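Endo-N-acetyl-beta-D-glucosaminidase (PDB 4AC1) probably hydrolyses the chitobiose core of N-linked glycans as a family 18 endo-beta-N-acetylglucosaminidase, deglycosylating the cellulases of Hypocrea jecorina. Local coordinates at residues A[123-128]-A[153-158]; A[215-220]-A[251-256]. One frame throughout, in Å; residues are numbered along the deposited sequence.

Contact 1 of 2, residues A[123-128]-A[153-158]; sequences DLDVEQ and TLAPVA. With ZN (zinc ion), chain G.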
ATOM      1  N   ASP A 123      -3.768   4.666  -1.416  1.00  4.12           N
ATOM      2  CA  ASP A 123      -3.540   3.965  -0.155  1.00  4.47           C
ATOM      3  C   ASP A 123      -3.295   5.023   0.910  1.00  4.28           C
ATOM      4  O   ASP A 123      -2.461   5.912   0.739  1.00  4.71           O
ATOM      5  CB  ASP A 123      -2.318   3.039  -0.295  1.00  4.34           C
ATOM      6  CG  ASP A 123      -2.070   2.156   0.919  1.00  4.80           C
ATOM      7  OD1 ASP A 123      -3.003   1.518   1.458  1.00  4.74           O
ATOM      8  OD2 ASP A 123      -0.894   2.059   1.326  1.00  6.62           O
ATOM      9  N   LEU A 124      -4.075   4.938   1.985  1.00  4.64           N
ATOM     10  CA  LEU A 124      -3.934   5.838   3.133  0.50  4.94           C
ATOM     11  C   LEU A 124      -3.174   5.083   4.214  1.00  5.14           C
ATOM     12  O   LEU A 124      -3.752   4.277   4.954  1.00  5.09           O
ATOM     13  CB  LEU A 124      -5.295   6.304   3.665  0.50  4.98           C
ATOM     14  CG  LEU A 124      -6.292   7.027   2.750  0.50  6.40           C
ATOM     15  CD1 LEU A 124      -5.654   8.131   1.932  0.50  4.68           C
ATOM     16  CD2 LEU A 124      -7.006   6.070   1.841  0.50  6.48           C
ATOM     17  N   ASP A 125      -1.861   5.317   4.259  1.00  4.89           N
ATOM     18  CA  ASP A 125      -0.960   4.607   5.172  1.00  4.96           C
ATOM     19  C   ASP A 125      -0.719   5.487   6.380  1.00  5.00           C
ATOM     20  O   ASP A 125       0.182   6.323   6.403  1.00  5.95           O
ATOM     21  CB  ASP A 125       0.341   4.277   4.441  1.00  5.19           C
ATOM     22  CG  ASP A 125       1.289   3.405   5.241  1.00  5.48           C
ATOM     23  OD1 ASP A 125       1.032   3.063   6.415  1.00  5.57           O
ATOM     24  OD2 ASP A 125       2.359   3.085   4.661  1.00  7.85           O
ATOM     25  N   VAL A 126      -1.577   5.329   7.374  1.00  5.32           N
ATOM     26  CA  VAL A 126      -1.647   6.267   8.487  1.00  5.45           C
ATOM     27  C   VAL A 126      -0.781   5.757   9.632  1.00  5.88           C
ATOM     28  O   VAL A 126      -1.115   4.775  10.301  1.00  5.65           O
ATOM     29  CB  VAL A 126      -3.115   6.468   8.941  1.00  5.20           C
ATOM     30  CG1 VAL A 126      -3.180   7.477  10.081  1.00  6.45           C
ATOM     31  CG2 VAL A 126      -3.988   6.921   7.753  1.00  5.33           C
ATOM     32  N   GLU A 127       0.370   6.394   9.807  1.00  6.49           N
ATOM     33  CA  GLU A 127       1.340   5.949  10.798  1.00  7.18           C
ATOM     34  C   GLU A 127       1.474   6.922  11.977  1.00  7.35           C
ATOM     35  O   GLU A 127       2.353   6.749  12.826  1.00  7.46           O
ATOM     36  CB  GLU A 127       2.701   5.641  10.153  1.00  7.39           C
ATOM     37  CG  GLU A 127       2.698   4.479   9.165  1.00  9.31           C
ATOM     38  CD  GLU A 127       4.085   4.159   8.620  1.00  9.59           C
ATOM     39  OE1 GLU A 127       5.090   4.534   9.259  1.00  9.76           O
ATOM     40  OE2 GLU A 127       4.175   3.525   7.555  1.00  9.26           O
ATOM     41  N   GLN A 128       0.609   7.931  12.033  1.00  8.28           N
ATOM     42  CA  GLN A 128       0.492   8.804  13.216  1.00  8.24           C
ATOM     43  C   GLN A 128      -0.996   8.914  13.524  1.00  8.64           C
ATOM     44  O   GLN A 128      -1.811   8.621  12.651  1.00  8.40           O
ATOM     45  CB  GLN A 128       1.100  10.197  12.987  1.00  8.91           C
ATOM     46  CG  GLN A 128       2.560  10.195  12.569  1.00  9.31           C
ATOM     47  CD  GLN A 128       2.747   9.929  11.077  1.00  9.01           C
ATOM     48  OE1 GLN A 128       1.954  10.373  10.246  1.00  9.07           O
ATOM     49  NE2 GLN A 128       3.804   9.200  10.741  1.00 10.51           N
ATOM     50  N   THR A 153      -7.464   2.058  -0.283  1.00  3.75           N
ATOM     51  CA  THR A 153      -6.928   1.075   0.644  1.00  3.84           C
ATOM     52  C   THR A 153      -6.321   1.770   1.859  1.00  3.77           C
ATOM     53  O   THR A 153      -6.117   2.985   1.856  1.00  3.84           O
ATOM     54  CB  THR A 153      -5.893   0.154  -0.051  1.00  3.73           C
ATOM     55  OG1 THR A 153      -4.774   0.932  -0.484  1.00  4.40           O
ATOM     56  CG2 THR A 153      -6.492  -0.508  -1.265  1.00  4.38           C
ATOM     57  N   LEU A 154      -6.075   0.995   2.913  1.00  4.39           N
ATOM     58  CA  LEU A 154      -5.310   1.475   4.059  1.00  4.37           C
ATOM     59  C   LEU A 154      -4.227   0.461   4.355  1.00  3.67           C
ATOM     60  O   LEU A 154      -4.274  -0.657   3.844  1.00  3.96           O
ATOM     61  CB  LEU A 154      -6.203   1.722   5.275  1.00  5.18           C
ATOM     62  CG  LEU A 154      -7.218   2.851   5.104  1.00  5.72           C
ATOM     63  CD1 LEU A 154      -8.574   2.324   4.589  1.00  6.75           C
ATOM     64  CD2 LEU A 154      -7.353   3.651   6.383  1.00  5.76           C
ATOM     65  N   ALA A 155      -3.269   0.846   5.199  1.00  4.29           N
ATOM     66  CA  ALA A 155      -2.162  -0.019   5.573  1.00  4.71           C
ATOM     67  C   ALA A 155      -2.060  -0.154   7.102  1.00  4.48           C
ATOM     68  O   ALA A 155      -1.066   0.258   7.703  1.00  4.03           O
ATOM     69  CB  ALA A 155      -0.856   0.521   4.969  1.00  5.16           C
ATOM     70  N   PRO A 156      -3.076  -0.744   7.750  1.00  4.34           N
ATOM     71  CA  PRO A 156      -2.958  -1.002   9.188  1.00  4.25           C
ATOM     72  C   PRO A 156      -1.798  -1.947   9.476  1.00  4.09           C
ATOM     73  O   PRO A 156      -1.513  -2.841   8.686  1.00  3.80           O
ATOM     74  CB  PRO A 156      -4.270  -1.718   9.508  1.00  4.39           C
ATOM     75  CG  PRO A 156      -4.675  -2.362   8.215  1.00  3.73           C
ATOM     76  CD  PRO A 156      -4.242  -1.422   7.151  1.00  4.92           C
ATOM     77  N   VAL A 157      -1.143  -1.762  10.616  1.00  4.14           N
ATOM     78  CA  VAL A 157      -0.256  -2.805  11.102  1.00  4.38           C
ATOM     79  C   VAL A 157      -1.148  -3.964  11.554  1.00  4.58           C
ATOM     80  O   VAL A 157      -2.294  -3.764  11.951  1.00  4.41           O
ATOM     81  CB  VAL A 157       0.703  -2.304  12.204  1.00  4.36           C
ATOM     82  CG1 VAL A 157       1.502  -1.110  11.707  1.00  5.18           C
ATOM     83  CG2 VAL A 157      -0.039  -1.977  13.488  1.00  5.15           C
ATOM     84  N   ALA A 158      -0.637  -5.186  11.481  1.00  4.77           N
ATOM     85  CA  ALA A 158      -1.494  -6.352  11.675  1.00  4.79           C
ATOM     86  C   ALA A 158      -2.273  -6.331  12.996  1.00  4.86           C
ATOM     87  O   ALA A 158      -3.478  -6.577  12.999  1.00  5.62           O
ATOM     88  CB  ALA A 158      -0.682  -7.637  11.552  1.00  4.71           C
TER
HETATM   89 ZN    ZN G1291       5.672   2.374   6.755  0.75  9.12          ZN
HETATM   90  O   HOH W   1      -3.277   2.966   7.312  1.00  7.12           O
HETATM   91  O   HOH W   2      -0.790   1.941   9.911  1.00  7.62           O
HETATM   92  O   HOH W   3       7.005   3.422   7.585  0.50  7.12           O
HETATM   93  O   HOH W   4       5.467   0.717   8.258  0.75  9.36           O
HETATM   94  O   HOH W   5       5.862   3.633   5.036  1.00 16.20           O
HETATM   95  O   HOH W   6       7.302   1.208   5.915  1.00 14.11           O
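Asp123 lies beside Thr153, and Leu124 beside Leu154, where the parallel strands 121-125 and 151-154 of a beta/alpha-barrel run side by side, joined by helix 132-146 in a beta-alpha-beta unit. The run Asp123-Leu124-Asp125-Val126-Glu127 fits the DxDxE signature of glycoside hydrolase family 18. From CB outward, Asp123 first meets Thr153: CB sits 3.2 Å from Thr153 OG1, and CG, anti to the backbone N (chi1 -174°), brings the carboxylate to that hydroxyl. There OD1 accepts a hydrogen bond from Thr153 OG1 at 2.7 Å, met on its anti side and 31° out of the carboxylate plane. The two side chains cross at about a right angle. OD2 passes Ala155 CB at 4.0 Å and bonds to Tyr8 OH, so each carboxylate oxygen has a hydrogen-bond partner. With an alanine here, both the Thr153 and Tyr8 hydroxyls would probably lose this partner, and Tyr8 would be less firmly placed. In the backbone, Leu124 N bonds to Thr153 O at 2.8 Å. The next rung is only a weak bond from Ala155 N to Leu124 O, and as the strands diverge water 1 links them, donating to Leu124 O and accepting from Ala155 N and Val126 N. Asp125 lays its carboxylate against the Ala155 methyl, with OD1 3.5 Å from CB. Beyond, Glu127 OE2 shares a zinc ion with Gln189 OE1 and four waters, and one of these, water 3, donates to Glu127 OE1 at 2.8 Å.

Contact 2 of 2, residues A[215-220]-A[251-256]; sequences KVVAGQ and GVMGWE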
ATOM      1  N   LYS A 215     -10.176  -9.116   1.785  1.00  5.48           N
ATOM      2  CA  LYS A 215      -9.719  -7.748   2.059  1.00  5.47           C
ATOM      3  C   LYS A 215      -8.442  -7.672   2.889  1.00  5.21           C
ATOM      4  O   LYS A 215      -7.988  -6.576   3.198  1.00  5.29           O
ATOM      5  CB  LYS A 215     -10.816  -6.945   2.746  1.00  6.71           C
ATOM      6  CG  LYS A 215     -12.086  -6.848   1.948  1.00  9.13           C
ATOM      7  CD  LYS A 215     -13.089  -6.058   2.743  1.00 11.59           C
ATOM      8  CE  LYS A 215     -12.852  -4.610   2.454  1.00 12.83           C
ATOM      9  NZ  LYS A 215     -13.855  -3.716   3.081  1.00 13.43           N
ATOM     10  N   VAL A 216      -7.867  -8.813   3.251  1.00  4.76           N
ATOM     11  CA  VAL A 216      -6.632  -8.807   4.046  1.00  4.87           C
ATOM     12  C   VAL A 216      -5.461  -9.268   3.172  1.00  4.65           C
ATOM     13  O   VAL A 216      -5.308 -10.458   2.883  1.00  4.92           O
ATOM     14  CB  VAL A 216      -6.757  -9.671   5.324  1.00  5.07           C
ATOM     15  CG1 VAL A 216      -5.489  -9.554   6.153  1.00  5.21           C
ATOM     16  CG2 VAL A 216      -7.959  -9.229   6.140  1.00  6.47           C
ATOM     17  N   VAL A 217      -4.683  -8.299   2.714  1.00  3.57           N
ATOM     18  CA  VAL A 217      -3.443  -8.539   1.982  1.00  4.05           C
ATOM     19  C   VAL A 217      -2.318  -8.686   2.998  1.00  4.06           C
ATOM     20  O   VAL A 217      -2.162  -7.866   3.910  1.00  4.93           O
ATOM     21  CB  VAL A 217      -3.157  -7.369   1.006  1.00  4.60           C
ATOM     22  CG1 VAL A 217      -1.723  -7.375   0.527  1.00  3.95           C
ATOM     23  CG2 VAL A 217      -4.093  -7.454  -0.179  1.00  4.45           C
ATOM     24  N   ALA A 218      -1.574  -9.782   2.856  1.00  4.20           N
ATOM     25  CA  ALA A 218      -0.429 -10.079   3.726  1.00  4.48           C
ATOM     26  C   ALA A 218       0.798  -9.270   3.353  1.00  4.27           C
ATOM     27  O   ALA A 218       1.501  -9.587   2.387  1.00  4.86           O
ATOM     28  CB  ALA A 218      -0.130 -11.548   3.700  1.00  5.60           C
ATOM     29  N   GLY A 219       1.052  -8.217   4.120  1.00  4.10           N
ATOM     30  CA  GLY A 219       2.202  -7.372   3.893  1.00  4.64           C
ATOM     31  C   GLY A 219       3.485  -7.974   4.402  1.00  4.39           C
ATOM     32  O   GLY A 219       3.521  -8.550   5.502  1.00  5.16           O
ATOM     33  N   GLN A 220       4.533  -7.798   3.609  1.00  4.51           N
ATOM     34  CA  GLN A 220       5.860  -8.371   3.864  1.00  4.67           C
ATOM     35  C   GLN A 220       6.977  -7.385   3.572  1.00  4.84           C
ATOM     36  O   GLN A 220       6.958  -6.675   2.559  1.00  5.01           O
ATOM     37  CB  GLN A 220       6.068  -9.592   2.964  1.00  5.61           C
ATOM     38  CG  GLN A 220       5.176 -10.771   3.319  1.00  5.70           C
ATOM     39  CD  GLN A 220       5.664 -11.472   4.562  1.00  4.52           C
ATOM     40  OE1 GLN A 220       6.545 -12.327   4.486  1.00  7.58           O
ATOM     41  NE2 GLN A 220       5.108 -11.110   5.712  1.00  6.17           N
ATOM     42  N   GLY A 251      -4.068 -11.425  -0.885  1.00  5.00           N
ATOM     43  CA  GLY A 251      -2.830 -11.461  -1.647  1.00  5.26           C
ATOM     44  C   GLY A 251      -1.661 -11.081  -0.769  1.00  4.85           C
ATOM     45  O   GLY A 251      -1.705 -11.275   0.448  1.00  4.87           O
ATOM     46  N   VAL A 252      -0.609 -10.566  -1.402  1.00  4.76           N
ATOM     47  CA  VAL A 252       0.627 -10.173  -0.727  1.00  3.69           C
ATOM     48  C   VAL A 252       1.071  -8.803  -1.224  1.00  3.65           C
ATOM     49  O   VAL A 252       0.932  -8.505  -2.408  1.00  3.97           O
ATOM     50  CB  VAL A 252       1.770 -11.219  -0.995  1.00  4.14           C
ATOM     51  CG1 VAL A 252       3.128 -10.712  -0.481  1.00  4.66           C
ATOM     52  CG2 VAL A 252       1.424 -12.537  -0.358  1.00  5.07           C
ATOM     53  N   MET A 253       1.571  -7.975  -0.311  1.00  4.38           N
ATOM     54  CA  MET A 253       2.252  -6.750  -0.695  1.00  4.16           C
ATOM     55  C   MET A 253       3.678  -6.781  -0.183  1.00  4.00           C
ATOM     56  O   MET A 253       3.982  -7.445   0.809  1.00  4.51           O
ATOM     57  CB  MET A 253       1.491  -5.474  -0.273  1.00  4.33           C
ATOM     58  CG  MET A 253       1.385  -5.175   1.226  1.00  5.26           C
ATOM     59  SD  MET A 253       2.902  -4.540   1.988  1.00  5.29           S
ATOM     60  CE  MET A 253       2.160  -3.694   3.375  1.00  5.40           C
ATOM     61  N   GLY A 254       4.552  -6.084  -0.899  1.00  4.13           N
ATOM     62  CA  GLY A 254       5.961  -6.006  -0.533  1.00  4.58           C
ATOM     63  C   GLY A 254       6.435  -4.579  -0.329  1.00  4.36           C
ATOM     64  O   GLY A 254       6.277  -3.726  -1.219  1.00  5.20           O
ATOM     65  N   TRP A 255       7.030  -4.331   0.837  1.00  4.73           N
ATOM     66  CA  TRP A 255       7.734  -3.076   1.140  1.00  4.93           C
ATOM     67  C   TRP A 255       9.250  -3.350   1.116  1.00  4.85           C
ATOM     68  O   TRP A 255       9.741  -4.056   1.998  1.00  4.58           O
ATOM     69  CB  TRP A 255       7.332  -2.520   2.521  1.00  5.33           C
ATOM     70  CG  TRP A 255       8.006  -1.218   2.728  1.00  5.97           C
ATOM     71  CD1 TRP A 255       9.264  -1.008   3.217  1.00  6.63           C
ATOM     72  CD2 TRP A 255       7.501   0.070   2.350  1.00  6.20           C
ATOM     73  NE1 TRP A 255       9.565   0.330   3.193  1.00  8.07           N
ATOM     74  CE2 TRP A 255       8.502   1.016   2.655  1.00  7.43           C
ATOM     75  CE3 TRP A 255       6.296   0.516   1.781  1.00  6.89           C
ATOM     76  CZ2 TRP A 255       8.332   2.391   2.427  1.00  8.77           C
ATOM     77  CZ3 TRP A 255       6.124   1.880   1.546  1.00  7.81           C
ATOM     78  CH2 TRP A 255       7.137   2.802   1.878  1.00  8.40           C
ATOM     79  N   GLU A 256      10.009  -2.838   0.144  1.00  4.50           N
ATOM     80  CA  GLU A 256       9.536  -2.131  -1.055  1.00  4.68           C
ATOM     81  C   GLU A 256      10.402  -2.615  -2.227  1.00  5.22           C
ATOM     82  O   GLU A 256      11.281  -3.475  -2.066  1.00  5.13           O
ATOM     83  CB  GLU A 256       9.656  -0.610  -0.884  1.00  5.62           C
ATOM     84  CG  GLU A 256      11.064  -0.163  -0.506  1.00  6.27           C
ATOM     85  CD  GLU A 256      11.475   1.168  -1.121  1.00  7.92           C
ATOM     86  OE1 GLU A 256      10.950   1.556  -2.195  1.00  6.61           O
ATOM     87  OE2 GLU A 256      12.346   1.833  -0.521  1.00  8.85           O
TER
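Met253 wraps its thioether over Gly219: SD lies 3.5 Å from Gly219 CA, and a beta carbon on that glycine would run into Met253 CE. The side chain gets there by placing CG between the backbone N and carbonyl carbon (chi1 68°) and bending again at chi2. Val217 CG1 packs against Met253 CB at 3.8 Å. Four backbone hydrogen bonds join the parallel strands: Ala218 N bonds to Gly251 O, Met253 N to Ala218 O at 3.1 Å, Gln220 N to Met253 O, and Trp255 N to Gln220 O. The strands 216-221 and 251-255 belong to the beta/alpha-barrel of family 18, linked by helix 232-246, and their short segments cross at -34°. On the face away from Met253, Val252 packs against helix 270-279, while Gln220 folds back to give NE2 to its neighbour Gly219 O at 3.0 Å. Further out, Ile6 and Tyr8 of strand 4-9 touch Met253. Trp255 meets the Tyr8 ring with planes at about 50°, and a cis peptide follows it, leading into Glu256, whose carboxylate is bonded to Gln10 N and Thr11 OG1.

How the contacts relate
Contact 1 closes before contact 2 opens along the chain, and their centres lie about 12 Å apart within one barrel sheet. Strand 185-189 stands between strands 151-154 and 216-221 and so borders both contacts, while strand 4-9 follows 251-255 round the ring and supplies Tyr8 to each. The two do not touch, with nearest atoms about 5 Å apart, but they converge at the C-terminal strand ends: the side chains of Trp255 and Asp125 are about 5 Å apart, and acetate, probably from the crystallisation liquor, is bound near each side chain, which is consistent with a shared substrate cleft.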